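MlnE (Bacillus amyloliquefaciens subsp. plantarum, PDB 5D2E) probably reduces beta-keto groups of polyketide intermediates with NADPH, as a B-type ketoreductase forming the N-terminal part of a macrolactin assembly-line protein. Local coordinates at residues 466-478 with 497-509. Residues are numbered along the deposited sequence; the frame is centred on the assembly and turned at random.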
# COMPACT_ATOMS: atom_id res chain seq x y z
N ALA A 466 20.35 14.04 0.26
CA ALA A 466 19.84 13.21 1.35
C ALA A 466 19.86 11.76 0.87
O ALA A 466 20.54 10.88 1.44
CB ALA A 466 18.41 13.64 1.70
N LEU A 467 19.09 11.56 -0.19
CA LEU A 467 19.16 10.43 -1.12
C LEU A 467 20.60 10.12 -1.56
O LEU A 467 20.94 8.98 -1.87
CB LEU A 467 18.34 10.85 -2.35
CG LEU A 467 17.86 9.91 -3.44
CD1 LEU A 467 16.57 9.23 -3.03
CD2 LEU A 467 17.65 10.66 -4.74
N ARG A 468 21.41 11.18 -1.59
CA ARG A 468 22.86 11.15 -1.86
C ARG A 468 23.58 10.18 -0.94
O ARG A 468 24.22 9.22 -1.39
CB ARG A 468 23.47 12.56 -1.68
CG ARG A 468 23.41 13.48 -2.89
CD ARG A 468 22.00 13.74 -3.43
NE ARG A 468 22.00 13.59 -4.89
CZ ARG A 468 21.92 12.44 -5.56
NH1 ARG A 468 21.80 11.27 -4.94
NH2 ARG A 468 21.94 12.44 -6.89
N HIS A 469 23.45 10.44 0.37
CA HIS A 469 24.08 9.65 1.42
C HIS A 469 23.66 8.18 1.31
O HIS A 469 24.47 7.28 1.57
CB HIS A 469 23.68 10.22 2.80
CG HIS A 469 24.53 9.72 3.94
ND1 HIS A 469 23.98 9.23 5.11
CD2 HIS A 469 25.87 9.66 4.10
CE1 HIS A 469 24.95 8.88 5.94
NE2 HIS A 469 26.11 9.13 5.35
N ALA A 470 22.41 7.95 0.90
CA ALA A 470 21.86 6.59 0.78
C ALA A 470 22.56 5.74 -0.30
O ALA A 470 22.61 4.53 -0.16
CB ALA A 470 20.36 6.66 0.53
N GLY A 471 23.14 6.36 -1.33
CA GLY A 471 23.63 5.60 -2.50
C GLY A 471 22.55 5.41 -3.57
O GLY A 471 22.62 4.52 -4.43
N LEU A 472 21.53 6.26 -3.51
CA LEU A 472 20.44 6.19 -4.46
C LEU A 472 20.56 7.37 -5.41
O LEU A 472 21.28 8.31 -5.13
CB LEU A 472 19.10 6.21 -3.73
CG LEU A 472 18.89 5.09 -2.70
CD1 LEU A 472 17.64 5.29 -1.84
CD2 LEU A 472 18.79 3.77 -3.42
N GLU A 473 19.86 7.29 -6.52
CA GLU A 473 19.87 8.31 -7.54
C GLU A 473 18.46 8.47 -8.02
O GLU A 473 17.68 7.53 -7.94
CB GLU A 473 20.73 7.86 -8.72
CG GLU A 473 22.21 7.91 -8.41
CD GLU A 473 23.08 7.37 -9.54
OE1 GLU A 473 22.89 7.79 -10.72
OE2 GLU A 473 23.94 6.52 -9.25
N LEU A 474 18.15 9.62 -8.57
CA LEU A 474 16.88 9.83 -9.20
C LEU A 474 16.76 8.93 -10.42
O LEU A 474 17.75 8.59 -11.08
CB LEU A 474 16.71 11.30 -9.60
CG LEU A 474 16.57 12.35 -8.51
CD1 LEU A 474 16.66 13.75 -9.12
CD2 LEU A 474 15.26 12.22 -7.76
N LEU A 475 15.54 8.50 -10.70
CA LEU A 475 15.26 7.70 -11.87
C LEU A 475 15.01 8.64 -13.06
O LEU A 475 14.11 9.45 -13.04
CB LEU A 475 14.00 6.83 -11.60
CG LEU A 475 13.48 5.89 -12.69
CD1 LEU A 475 14.50 4.83 -13.00
CD2 LEU A 475 12.16 5.24 -12.26
N SER A 476 15.78 8.50 -14.13
CA SER A 476 15.59 9.36 -15.29
C SER A 476 14.38 8.90 -16.06
O SER A 476 14.01 7.72 -15.98
CB SER A 476 16.85 9.31 -16.20
OG SER A 476 16.99 8.08 -16.90
N ALA A 477 13.80 9.80 -16.84
CA ALA A 477 12.66 9.50 -17.69
C ALA A 477 12.83 8.23 -18.52
O ALA A 477 11.95 7.37 -18.56
CB ALA A 477 12.36 10.67 -18.63
N GLN A 478 13.95 8.12 -19.22
CA GLN A 478 14.19 6.96 -20.06
C GLN A 478 14.38 5.66 -19.28
O GLN A 478 13.95 4.63 -19.70
CB GLN A 478 15.41 7.19 -20.98
CG GLN A 478 15.06 8.16 -22.12
CD GLN A 478 13.94 7.61 -22.99
OE1 GLN A 478 14.04 6.48 -23.49
NE2 GLN A 478 12.88 8.36 -23.14
N VAL A 497 10.98 -0.69 -8.36
CA VAL A 497 12.06 -0.13 -9.17
C VAL A 497 12.88 0.72 -8.24
O VAL A 497 12.34 1.59 -7.59
CB VAL A 497 11.54 0.69 -10.35
CG1 VAL A 497 12.75 1.27 -11.12
CG2 VAL A 497 10.62 -0.08 -11.32
N ILE A 498 14.16 0.39 -8.11
CA ILE A 498 15.10 1.11 -7.28
C ILE A 498 16.33 1.55 -8.14
O ILE A 498 16.95 0.75 -8.85
CB ILE A 498 15.56 0.29 -6.07
CG1 ILE A 498 14.34 -0.36 -5.36
CG2 ILE A 498 16.27 1.21 -5.09
CD1 ILE A 498 14.77 -1.18 -4.19
N SER A 499 16.63 2.84 -8.04
CA SER A 499 17.66 3.52 -8.88
C SER A 499 18.87 3.89 -7.98
O SER A 499 18.73 4.64 -7.00
CB SER A 499 17.02 4.74 -9.55
OG SER A 499 17.99 5.48 -10.26
N GLY A 500 20.02 3.34 -8.32
CA GLY A 500 21.26 3.57 -7.59
C GLY A 500 22.26 2.44 -7.71
O GLY A 500 22.19 1.60 -8.63
N ASP A 501 23.15 2.35 -6.73
CA ASP A 501 24.18 1.31 -6.73
C ASP A 501 23.66 0.03 -6.13
O ASP A 501 23.12 0.05 -5.00
CB ASP A 501 25.39 1.75 -5.90
CG ASP A 501 26.41 0.62 -5.74
OD1 ASP A 501 27.09 0.29 -6.75
OD2 ASP A 501 26.50 0.03 -4.64
N LYS A 502 23.88 -1.09 -6.82
CA LYS A 502 23.31 -2.38 -6.41
C LYS A 502 23.65 -2.80 -4.97
O LYS A 502 22.80 -3.36 -4.25
CB LYS A 502 23.56 -3.52 -7.46
CG LYS A 502 24.97 -4.13 -7.62
CD LYS A 502 26.09 -3.17 -8.08
CE LYS A 502 25.79 -2.30 -9.33
NZ LYS A 502 25.61 -3.04 -10.62
N ASP A 503 24.86 -2.53 -4.52
CA ASP A 503 25.29 -3.03 -3.20
C ASP A 503 24.75 -2.12 -2.10
O ASP A 503 24.28 -2.57 -1.06
CB ASP A 503 26.83 -3.16 -3.14
CG ASP A 503 27.39 -4.07 -4.24
OD1 ASP A 503 26.77 -5.10 -4.50
OD2 ASP A 503 28.42 -3.75 -4.86
N ARG A 504 24.78 -0.83 -2.38
CA ARG A 504 24.17 0.15 -1.49
C ARG A 504 22.69 -0.22 -1.29
O ARG A 504 22.18 -0.25 -0.15
CB ARG A 504 24.31 1.55 -2.07
CG ARG A 504 25.75 1.95 -2.45
CD ARG A 504 26.70 2.10 -1.26
NE ARG A 504 26.36 3.32 -0.53
CZ ARG A 504 25.75 3.37 0.65
NH1 ARG A 504 25.45 2.26 1.32
NH2 ARG A 504 25.47 4.55 1.18
N ILE A 505 22.03 -0.57 -2.38
CA ILE A 505 20.63 -0.89 -2.31
C ILE A 505 20.44 -2.19 -1.54
O ILE A 505 19.54 -2.32 -0.72
CB ILE A 505 20.04 -1.04 -3.70
CG1 ILE A 505 19.94 0.34 -4.34
CG2 ILE A 505 18.67 -1.70 -3.58
CD1 ILE A 505 19.85 0.32 -5.86
N SER A 506 21.28 -3.16 -1.80
CA SER A 506 21.20 -4.41 -1.06
C SER A 506 21.29 -4.23 0.46
O SER A 506 20.62 -4.96 1.21
CB SER A 506 22.27 -5.36 -1.53
OG SER A 506 22.45 -6.30 -0.50
N GLU A 507 22.09 -3.26 0.92
CA GLU A 507 22.23 -3.00 2.37
C GLU A 507 20.93 -2.40 2.90
O GLU A 507 20.36 -2.82 3.92
CB GLU A 507 23.37 -2.03 2.65
CG GLU A 507 24.75 -2.58 2.32
CD GLU A 507 25.73 -1.49 1.90
OE1 GLU A 507 26.40 -1.66 0.86
OE2 GLU A 507 25.81 -0.45 2.60
N LEU A 508 20.47 -1.40 2.16
CA LEU A 508 19.24 -0.77 2.47
C LEU A 508 18.10 -1.78 2.57
O LEU A 508 17.17 -1.59 3.35
CB LEU A 508 18.97 0.24 1.38
CG LEU A 508 17.78 1.14 1.57
CD1 LEU A 508 17.97 2.07 2.76
CD2 LEU A 508 17.63 1.93 0.28
N LEU A 509 18.14 -2.85 1.79
CA LEU A 509 17.08 -3.84 1.83
C LEU A 509 17.30 -4.97 2.84
O LEU A 509 16.37 -5.70 3.15
CB LEU A 509 16.87 -4.47 0.45
CG LEU A 509 16.37 -3.58 -0.69
CD1 LEU A 509 16.23 -4.38 -1.96
CD2 LEU A 509 15.04 -2.97 -0.34
O HOH W 1 15.99 5.01 -6.22
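L472 and G500 pair across a single antiparallel bridge, in the C-terminal part of the Rossmann-type ketoreductase domain. As a non-hydrogen-bonded pair, they lie between two flanking backbone bonds. D501 N donates to G471 O at 3.2 Å and E473 N to S499 O at 2.9 Å. The two backbones come too close for a CB at G500, which would run into G471 O and L472 CA.

G471 closes the short helix 467-470 with a Schellman motif. D501 begins helix 502-509 as its N-cap, with OD2 accepting from R504 N and, weakly, from D503 N. The bridge thus joins the end of one helix to the start of another.

L472 makes the main apolar contact. Its CD2 packs against I505 CG1 at 3.7 Å and also meets I498 CG2. L472 CD1 reaches L508 CD2 at 4.0 Å. The L472 side chain crosses those of I505 and L508 at about right angles. L475 CD2 touches V497 CG1 more loosely, at 4.2 Å. L475 also packs on W452, an NADP(+)-binding residue, which places this end of the contact beside the NADP(+) site.

S499 adds side-chain polar contacts. With OG anti to the backbone N (chi1 175°), the hydroxyl turns to the carbonyls of E473 and L474. OG has both oxygens within reach, and its proton is not assigned to either. One water accepts from S499 N.

R504 bends at chi2 and chi3, bringing its guanidinium over the end of helix 467-470. A470 O lies over one face, and H469 O sits at the edge, 2.9 Å from R504 NH2. R504 NH1 forms a salt bridge with E507 OE2 at 3.0 Å.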